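Local coordinates for pyridine nucleotide-disulphide oxidoreductase dimerisation region (Escherichia coli BL21, PDB 6KYY), which is a hypochlorous acid-induced, FAD-binding flavoprotein disulfide reductase probably involved in resistance to reactive chlorine species, at residues Val62-Gln66 against Gln67-Phe71; Val282-Lys285 against Arg286-Thr290; Ile309-Asp312 against Asp313-Ile316. One frame throughout, in Å; residues are numbered along the deposited sequence.

Interaction 1: residues Val62-Gln66 against Gln67-Phe71; sequences VHDAQ and QHTDF. With CU (copper (II) ion), chain Q.
Asp64 and Ala65 turn their carbonyls to the next backbone N-H groups in a Schellman motif, closed by His68 in the left-handed conformation: His68 N bonds to Ala65 O at 3.1 Å, Thr69 N makes a longer, weak bond to Asp64 O at 3.3 Å, and Gln67 N also bonds to Asp64 O, at 3.1 Å.

The Gln67 chain runs extended beyond CG, bringing OE1 to 3.9 Å from Asp64 OD1. The amide and carboxylate planes are only 24° apart, but no bond joins them. The stronger partner of Asp64 is Arg77 on helix 71-94, which takes OD2 in a salt bridge. Gln67 also packs on Gln67 of the second subunit.

The His68 ring has Gln66 O over one face, 3.9 Å above the plane and offset toward the ring's rim. Copper lies in the plane at the ring edge, 2.5 Å from His68 NE2. His68 ND1 forms a weak hydrogen bond with Asn186 O. With NE2 bound to copper and ND1 facing a carbonyl oxygen, the ring is probably neutral, with its proton on ND1.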
loop_
_atom_site.group_PDB
_atom_site.type_symbol
_atom_site.label_atom_id
_atom_site.label_comp_id
_atom_site.label_asym_id
_atom_site.label_seq_id
_atom_site.Cartn_x
_atom_site.Cartn_y
_atom_site.Cartn_z
ATOM N N VAL B 62 -10.530 10.691 -6.204
ATOM C CA VAL B 62 -10.991 9.533 -5.439
ATOM C C VAL B 62 -10.467 9.597 -4.010
ATOM O O VAL B 62 -11.181 9.266 -3.056
ATOM C CB VAL B 62 -10.579 8.222 -6.137
ATOM C CG1 VAL B 62 -11.075 7.020 -5.345
ATOM C CG2 VAL B 62 -11.135 8.173 -7.550
ATOM N N HIS B 63 -9.215 10.030 -3.836
ATOM C CA HIS B 63 -8.665 10.165 -2.491
ATOM C C HIS B 63 -9.398 11.245 -1.705
ATOM O O HIS B 63 -9.622 11.098 -0.497
ATOM C CB HIS B 63 -7.170 10.471 -2.559
ATOM C CG HIS B 63 -6.522 10.614 -1.217
ATOM N ND1 HIS B 63 -6.396 11.828 -0.576
ATOM C CD2 HIS B 63 -5.968 9.694 -0.392
ATOM C CE1 HIS B 63 -5.790 11.650 0.584
ATOM N NE2 HIS B 63 -5.519 10.364 0.721
ATOM N N ASP B 64 -9.779 12.338 -2.371
ATOM C CA ASP B 64 -10.572 13.365 -1.705
ATOM C C ASP B 64 -12.016 12.915 -1.529
ATOM O O ASP B 64 -12.651 13.225 -0.515
ATOM C CB ASP B 64 -10.510 14.673 -2.493
ATOM C CG ASP B 64 -9.378 15.574 -2.041
ATOM O OD1 ASP B 64 -8.849 15.354 -0.931
ATOM O OD2 ASP B 64 -9.017 16.502 -2.795
ATOM N N ALA B 65 -12.551 12.179 -2.509
ATOM C CA ALA B 65 -13.922 11.693 -2.404
ATOM C C ALA B 65 -14.080 10.695 -1.266
ATOM O O ALA B 65 -15.153 10.617 -0.656
ATOM C CB ALA B 65 -14.361 11.065 -3.726
ATOM N N GLN B 66 -13.031 9.927 -0.963
ATOM C CA GLN B 66 -13.082 9.005 0.164
ATOM C C GLN B 66 -13.186 9.733 1.497
ATOM O O GLN B 66 -13.684 9.153 2.468
ATOM C CB GLN B 66 -11.850 8.100 0.159
ATOM C CG GLN B 66 -11.884 7.019 -0.907
ATOM C CD GLN B 66 -10.611 6.198 -0.951
ATOM O OE1 GLN B 66 -9.681 6.430 -0.177
ATOM N NE2 GLN B 66 -10.561 5.230 -1.859
ATOM N N GLN B 67 -12.733 10.983 1.564
ATOM C CA GLN B 67 -12.826 11.794 2.769
ATOM C C GLN B 67 -14.083 12.657 2.804
ATOM O O GLN B 67 -14.221 13.487 3.707
ATOM C CB GLN B 67 -11.585 12.680 2.905
ATOM C CG GLN B 67 -10.391 11.989 3.546
ATOM C CD GLN B 67 -9.107 12.782 3.393
ATOM O OE1 GLN B 67 -9.019 13.689 2.566
ATOM N NE2 GLN B 67 -8.103 12.443 4.192
ATOM N N HIS B 68 -14.990 12.479 1.840
ATOM C CA HIS B 68 -16.238 13.243 1.766
ATOM C C HIS B 68 -15.967 14.745 1.716
ATOM O O HIS B 68 -16.691 15.549 2.306
ATOM C CB HIS B 68 -17.171 12.889 2.926
ATOM C CG HIS B 68 -17.359 11.417 3.119
ATOM N ND1 HIS B 68 -18.009 10.622 2.200
ATOM C CD2 HIS B 68 -16.975 10.593 4.123
ATOM C CE1 HIS B 68 -18.021 9.373 2.630
ATOM N NE2 HIS B 68 -17.401 9.328 3.795
ATOM N N THR B 69 -14.911 15.123 1.002
ATOM C CA THR B 69 -14.544 16.519 0.834
ATOM C C THR B 69 -15.454 17.182 -0.197
ATOM O O THR B 69 -15.948 16.534 -1.123
ATOM C CB THR B 69 -13.074 16.623 0.407
ATOM O OG1 THR B 69 -12.240 16.106 1.450
ATOM C CG2 THR B 69 -12.666 18.064 0.119
ATOM N N ASP B 70 -15.697 18.481 -0.004
ATOM C CA ASP B 70 -16.446 19.270 -0.974
ATOM C C ASP B 70 -15.882 19.071 -2.375
ATOM O O ASP B 70 -14.666 18.993 -2.569
ATOM C CB ASP B 70 -16.404 20.752 -0.591
ATOM C CG ASP B 70 -17.068 21.643 -1.625
ATOM O OD1 ASP B 70 -16.392 22.554 -2.148
ATOM O OD2 ASP B 70 -18.266 21.434 -1.912
ATOM N N PHE B 71 -16.784 18.982 -3.357
ATOM C CA PHE B 71 -16.372 18.641 -4.715
ATOM C C PHE B 71 -15.517 19.739 -5.337
ATOM O O PHE B 71 -14.513 19.448 -5.999
ATOM C CB PHE B 71 -17.602 18.366 -5.579
ATOM C CG PHE B 71 -17.288 18.132 -7.030
ATOM C CD1 PHE B 71 -16.753 16.925 -7.451
ATOM C CD2 PHE B 71 -17.532 19.117 -7.972
ATOM C CE1 PHE B 71 -16.466 16.706 -8.784
ATOM C CE2 PHE B 71 -17.246 18.904 -9.307
ATOM C CZ PHE B 71 -16.714 17.696 -9.714
HETATM CU CU CU Q . -17.280 6.826 4.269
#

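Interaction 2: residues Val282-Lys285 against Arg286-Thr290; sequences VVDK and RLHTT
Arg286 lies alongside Lys285, and both side chains point the same way. Lys285 CG sits between its backbone N and carbonyl carbon (chi1 43°), and the chain then bends at chi2. This brings CE over one face of the guanidinium, toward its rim, although Lys285 NZ and Arg286 NH2 carry like charges. Asp284 OD2 is over the opposite face, 4.0 Å from Arg286 NE. The pairing is a long salt bridge and purely electrostatic, because the oxygen stands off the guanidinium plane.

Leu287 N makes a weak bond to Asp284 O at 3.4 Å. Leu287 CA is 3.8 Å from Val283 CB, while the side chain leaves for helix 307-321. Lys285 and Arg286 have type I turn angles, and Leu287 takes the left-handed helical conformation. Asp284 O accepts Leu287 N and Asp284 N gives to His288 O, both weakly, as in a type I turn with a G1 bulge closing a hairpin-like loop, here without regular strands.

His288 O, 3.0 Å from Asp284 N, also takes a CA-H...O contact from Val283. His288 CB meets Asp284 OD2 at 3.3 Å. The ring is turned 68° from the carboxylate, meets Trp295, and has a weak bond to Glu320.

Thr289 reaches Val282 O twice. OG1 gives a weak hydrogen bond at 3.4 Å, and CA a nearly straight CA-H...O contact. Thr290 CG2 touches Val282 CG2 at 3.7 Å, while its OG1 bonds to Gly272 O and Ala274 N.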
loop_
_atom_site.group_PDB
_atom_site.type_symbol
_atom_site.label_atom_id
_atom_site.label_comp_id
_atom_site.label_asym_id
_atom_site.label_seq_id
_atom_site.Cartn_x
_atom_site.Cartn_y
_atom_site.Cartn_z
ATOM N N VAL B 282 -0.112 -1.819 -36.079
ATOM C CA VAL B 282 0.372 -3.181 -35.882
ATOM C C VAL B 282 1.868 -3.140 -35.592
ATOM O O VAL B 282 2.611 -2.337 -36.173
ATOM C CB VAL B 282 0.039 -4.058 -37.104
ATOM C CG1 VAL B 282 -1.418 -3.867 -37.504
ATOM C CG2 VAL B 282 0.953 -3.747 -38.279
ATOM N N VAL B 283 2.315 -3.992 -34.667
ATOM C CA VAL B 283 3.675 -3.925 -34.147
ATOM C C VAL B 283 4.220 -5.324 -33.895
ATOM O O VAL B 283 3.475 -6.296 -33.744
ATOM C CB VAL B 283 3.756 -3.094 -32.846
ATOM C CG1 VAL B 283 3.818 -1.612 -33.165
ATOM C CG2 VAL B 283 2.570 -3.403 -31.946
ATOM N N ASP B 284 5.546 -5.406 -33.840
ATOM C CA ASP B 284 6.251 -6.634 -33.500
ATOM C C ASP B 284 6.092 -6.919 -32.008
ATOM O O ASP B 284 5.368 -6.232 -31.280
ATOM C CB ASP B 284 7.730 -6.513 -33.858
ATOM C CG ASP B 284 8.010 -6.778 -35.318
ATOM O OD1 ASP B 284 7.057 -7.067 -36.070
ATOM O OD2 ASP B 284 9.192 -6.696 -35.711
ATOM N N LYS B 285 6.791 -7.952 -31.536
ATOM C CA LYS B 285 7.107 -8.038 -30.117
ATOM C C LYS B 285 8.180 -7.034 -29.723
ATOM O O LYS B 285 8.426 -6.842 -28.527
ATOM C CB LYS B 285 7.552 -9.457 -29.754
ATOM C CG LYS B 285 8.513 -10.098 -30.748
ATOM C CD LYS B 285 9.660 -10.805 -30.040
ATOM C CE LYS B 285 10.416 -11.730 -30.982
ATOM N NZ LYS B 285 11.277 -12.707 -30.253
ATOM N N ARG B 286 8.821 -6.398 -30.704
ATOM C CA ARG B 286 9.765 -5.315 -30.482
ATOM C C ARG B 286 9.167 -3.957 -30.824
ATOM O O ARG B 286 9.912 -2.988 -31.010
ATOM C CB ARG B 286 11.032 -5.553 -31.298
ATOM C CG ARG B 286 11.682 -6.883 -31.017
ATOM C CD ARG B 286 12.103 -7.575 -32.302
ATOM N NE ARG B 286 11.113 -8.545 -32.756
ATOM C CZ ARG B 286 11.402 -9.609 -33.496
ATOM N NH1 ARG B 286 12.656 -9.845 -33.858
ATOM N NH2 ARG B 286 10.439 -10.443 -33.866
ATOM N N LEU B 287 7.838 -3.878 -30.930
ATOM C CA LEU B 287 7.131 -2.630 -31.220
ATOM C C LEU B 287 7.596 -2.024 -32.542
ATOM O O LEU B 287 7.793 -0.812 -32.659
ATOM C CB LEU B 287 7.286 -1.637 -30.070
ATOM C CG LEU B 287 6.848 -2.227 -28.732
ATOM C CD1 LEU B 287 7.621 -1.594 -27.599
ATOM C CD2 LEU B 287 5.350 -2.057 -28.533
ATOM N N HIS B 288 7.774 -2.879 -33.544
ATOM C CA HIS B 288 8.179 -2.467 -34.880
ATOM C C HIS B 288 6.946 -2.402 -35.772
ATOM O O HIS B 288 6.258 -3.411 -35.958
ATOM C CB HIS B 288 9.201 -3.441 -35.466
ATOM C CG HIS B 288 10.614 -3.153 -35.067
ATOM N ND1 HIS B 288 11.301 -2.040 -35.504
ATOM C CD2 HIS B 288 11.475 -3.839 -34.278
ATOM C CE1 HIS B 288 12.521 -2.051 -34.999
ATOM N NE2 HIS B 288 12.652 -3.132 -34.250
ATOM N N THR B 289 6.670 -1.223 -36.318
ATOM C CA THR B 289 5.593 -1.098 -37.285
ATOM C C THR B 289 6.042 -1.654 -38.638
ATOM O O THR B 289 7.205 -2.014 -38.837
ATOM C CB THR B 289 5.147 0.359 -37.406
ATOM O OG1 THR B 289 3.778 0.408 -37.825
ATOM C CG2 THR B 289 6.002 1.104 -38.410
ATOM N N THR B 290 5.096 -1.729 -39.578
ATOM C CA THR B 290 5.394 -2.303 -40.886
ATOM C C THR B 290 6.403 -1.478 -41.677
ATOM O O THR B 290 6.993 -1.996 -42.630
ATOM C CB THR B 290 4.108 -2.467 -41.699
ATOM O OG1 THR B 290 3.357 -1.246 -41.661
ATOM C CG2 THR B 290 3.262 -3.596 -41.130
#

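Interaction 3: residues Ile309-Asp312 against Asp313-Ile316; sequences ISLD and DYRI. With FAD (flavin-adenine dinucleotide), chain N.
Asp312 CG lies anti to the backbone N (chi1 -168°), while Arg315 CG lies beside its own N (chi1 -64°) and the chain then bends at chi2. Arg315 NH1 thus comes to 3.2 Å from Asp312 OD1. The salt bridge includes a weak hydrogen bond, with carboxylate and guanidinium planes 72° apart. Asp312 OD1 is shared with Arg327, and Arg315 NH2 bonds to Gln429 O of the second subunit.

The backbone is regular helix, with i to i+4 bonds such as Asp313 N to Ile309 O at 2.9 Å. Leu311 O, which accepts Arg315 N, also lies at the edge of the Tyr314 ring, 3.7 Å from CD2. Leu311 CD2 lies 4.1 Å from Arg315 NH2.

Ser310 OG gives a hydrogen bond to FAD O1P at 2.7 Å, so the turn contributes one bond to a phosphate of FAD. Asp313 OD1 accepts Gly298 N, and OD2 forms a salt bridge with Arg332, which also pairs with Asp312 OD2.

Within helix 307-321, Ser310, Leu311 and Tyr314 pack on helix 20-31, where Tyr314 OH bonds to Thr28, while Asp313 and Ile316 meet the loop holding Leu287.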
loop_
_atom_site.group_PDB
_atom_site.type_symbol
_atom_site.label_atom_id
_atom_site.label_comp_id
_atom_site.label_asym_id
_atom_site.label_seq_id
_atom_site.Cartn_x
_atom_site.Cartn_y
_atom_site.Cartn_z
ATOM N N ILE B 309 2.347 -0.474 -19.039
ATOM C CA ILE B 309 2.611 -1.227 -20.262
ATOM C C ILE B 309 3.278 -0.331 -21.298
ATOM O O ILE B 309 4.177 -0.766 -22.026
ATOM C CB ILE B 309 1.313 -1.862 -20.800
ATOM C CG1 ILE B 309 1.026 -3.177 -20.079
ATOM C CG2 ILE B 309 1.406 -2.129 -22.295
ATOM C CD1 ILE B 309 1.040 -3.062 -18.587
ATOM N N SER B 310 2.857 0.934 -21.371
ATOM C CA SER B 310 3.582 1.906 -22.181
ATOM C C SER B 310 4.999 2.102 -21.654
ATOM O O SER B 310 5.940 2.286 -22.435
ATOM C CB SER B 310 2.827 3.234 -22.206
ATOM O OG SER B 310 3.293 4.073 -23.250
ATOM N N LEU B 311 5.171 2.059 -20.330
ATOM C CA LEU B 311 6.511 2.160 -19.757
ATOM C C LEU B 311 7.367 0.963 -20.147
ATOM O O LEU B 311 8.550 1.119 -20.475
ATOM C CB LEU B 311 6.430 2.285 -18.236
ATOM C CG LEU B 311 7.759 2.592 -17.541
ATOM C CD1 LEU B 311 8.283 3.955 -17.969
ATOM C CD2 LEU B 311 7.624 2.516 -16.027
ATOM N N ASP B 312 6.789 -0.241 -20.116
ATOM C CA ASP B 312 7.520 -1.416 -20.575
ATOM C C ASP B 312 7.829 -1.328 -22.062
ATOM O O ASP B 312 8.835 -1.881 -22.519
ATOM C CB ASP B 312 6.726 -2.686 -20.276
ATOM C CG ASP B 312 7.553 -3.941 -20.454
ATOM O OD1 ASP B 312 8.598 -4.061 -19.782
ATOM O OD2 ASP B 312 7.160 -4.805 -21.267
ATOM N N ASP B 313 6.979 -0.640 -22.829
ATOM C CA ASP B 313 7.267 -0.421 -24.242
ATOM C C ASP B 313 8.547 0.386 -24.420
ATOM O O ASP B 313 9.365 0.083 -25.296
ATOM C CB ASP B 313 6.091 0.283 -24.916
ATOM C CG ASP B 313 4.923 -0.646 -25.167
ATOM O OD1 ASP B 313 3.787 -0.148 -25.309
ATOM O OD2 ASP B 313 5.138 -1.876 -25.223
ATOM N N TYR B 314 8.736 1.420 -23.594
ATOM C CA TYR B 314 9.995 2.155 -23.607
ATOM C C TYR B 314 11.168 1.230 -23.310
ATOM O O TYR B 314 12.244 1.369 -23.903
ATOM C CB TYR B 314 9.947 3.301 -22.593
ATOM C CG TYR B 314 11.294 3.646 -21.994
ATOM C CD1 TYR B 314 12.173 4.493 -22.657
ATOM C CD2 TYR B 314 11.687 3.126 -20.766
ATOM C CE1 TYR B 314 13.405 4.809 -22.115
ATOM C CE2 TYR B 314 12.917 3.436 -20.219
ATOM C CZ TYR B 314 13.772 4.279 -20.897
ATOM O OH TYR B 314 14.997 4.591 -20.354
ATOM N N ARG B 315 10.975 0.278 -22.394
ATOM C CA ARG B 315 12.047 -0.652 -22.055
ATOM C C ARG B 315 12.412 -1.529 -23.245
ATOM O O ARG B 315 13.591 -1.836 -23.458
ATOM C CB ARG B 315 11.635 -1.511 -20.861
ATOM C CG ARG B 315 11.429 -0.725 -19.577
ATOM C CD ARG B 315 11.764 -1.562 -18.354
ATOM N NE ARG B 315 11.129 -1.037 -17.149
ATOM C CZ ARG B 315 10.107 -1.617 -16.530
ATOM N NH1 ARG B 315 9.598 -2.748 -17.003
ATOM N NH2 ARG B 315 9.591 -1.067 -15.440
ATOM N N ILE B 316 11.417 -1.941 -24.034
ATOM C CA ILE B 316 11.695 -2.733 -25.229
ATOM C C ILE B 316 12.570 -1.944 -26.194
ATOM O O ILE B 316 13.626 -2.417 -26.631
ATOM C CB ILE B 316 10.385 -3.177 -25.906
ATOM C CG1 ILE B 316 9.447 -3.855 -24.904
ATOM C CG2 ILE B 316 10.679 -4.102 -27.079
ATOM C CD1 ILE B 316 10.069 -5.007 -24.169
HETATM P PA FAD N . -0.547 9.143 -23.957
HETATM O O1A FAD N . -1.968 8.896 -24.300
HETATM O O2A FAD N . -0.234 9.264 -22.461
HETATM O O5B FAD N . -0.013 10.414 -24.706
HETATM C C5B FAD N . -0.684 10.932 -25.874
HETATM C C4B FAD N . -0.129 12.300 -26.182
HETATM O O4B FAD N . 0.110 12.424 -27.603
HETATM C C3B FAD N . -1.028 13.472 -25.785
HETATM O O3B FAD N . -0.270 14.489 -25.142
HETATM C C2B FAD N . -1.603 13.942 -27.124
HETATM O O2B FAD N . -1.887 15.337 -27.117
HETATM C C1B FAD N . -0.443 13.635 -28.066
HETATM N N9A FAD N . -0.829 13.467 -29.464
HETATM C C8A FAD N . -1.859 12.710 -29.956
HETATM N N7A FAD N . -1.975 12.747 -31.263
HETATM C C5A FAD N . -0.947 13.589 -31.659
HETATM C C6A FAD N . -0.524 14.043 -32.923
HETATM N N6A FAD N . -1.110 13.695 -34.072
HETATM N N1A FAD N . 0.539 14.877 -32.968
HETATM C C2A FAD N . 1.129 15.228 -31.823
HETATM N N3A FAD N . 0.820 14.866 -30.576
HETATM C C4A FAD N . -0.232 14.041 -30.561
HETATM N N1 FAD N . -3.513 3.621 -16.754
HETATM C C2 FAD N . -3.023 2.965 -15.660
HETATM O O2 FAD N . -1.987 2.293 -15.719
HETATM N N3 FAD N . -3.693 3.048 -14.453
HETATM C C4 FAD N . -4.867 3.736 -14.218
HETATM O O4 FAD N . -5.364 3.744 -13.094
HETATM C C4X FAD N . -5.383 4.427 -15.388
HETATM N N5 FAD N . -6.468 5.131 -15.252
HETATM C C5X FAD N . -6.956 5.794 -16.366
HETATM C C6 FAD N . -8.128 6.537 -16.241
HETATM C C7 FAD N . -8.660 7.222 -17.329
HETATM C C7M FAD N . -9.928 8.015 -17.158
HETATM C C8 FAD N . -8.007 7.163 -18.571
HETATM C C8M FAD N . -8.556 7.894 -19.767
HETATM C C9 FAD N . -6.837 6.422 -18.700
HETATM C C9A FAD N . -6.308 5.740 -17.610
HETATM N N10 FAD N . -5.122 4.986 -17.704
HETATM C C10 FAD N . -4.631 4.314 -16.612
HETATM C "C1'" FAD N . -4.399 4.879 -18.980
HETATM C "C2'" FAD N . -3.291 5.916 -19.136
HETATM O "O2'" FAD N . -3.844 7.232 -19.164
HETATM C "C3'" FAD N . -2.546 5.658 -20.447
HETATM O "O3'" FAD N . -2.565 4.262 -20.723
HETATM C "C4'" FAD N . -1.096 6.144 -20.453
HETATM O "O4'" FAD N . -1.073 7.572 -20.435
HETATM C "C5'" FAD N . -0.309 5.618 -21.635
HETATM O "O5'" FAD N . -0.516 6.491 -22.765
HETATM P P FAD N . 0.497 6.520 -23.971
HETATM O O1P FAD N . 1.927 6.357 -23.446
HETATM O O2P FAD N . 0.104 5.534 -25.002
HETATM O O3P FAD N . 0.364 7.990 -24.551
#

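Interactions 2 and 3 touch directly, with centres 13 Å apart. Leu287 packs on helix 307-321, its CD2 3.3 Å from Asp313 OD2 and its CD1 3.6 Å from Ile316 CB. The loop of interaction 2 thus lies against the helix that meets the FAD diphosphate through interaction 3, while the Leu287 side chain itself is about 10 Å from FAD. Interaction 1 is across the centre of the chain; its centre is about 33 Å from that of interaction 3 and about 42 Å from that of interaction 2. Interactions 1 and 3 both touch the second subunit. The Ser310 side chain is about 9 Å from that of Cys50. Cys50 and Cys55, probably the redox-active pair, are not disulfide-bonded here and bind a different copper from the one at His68.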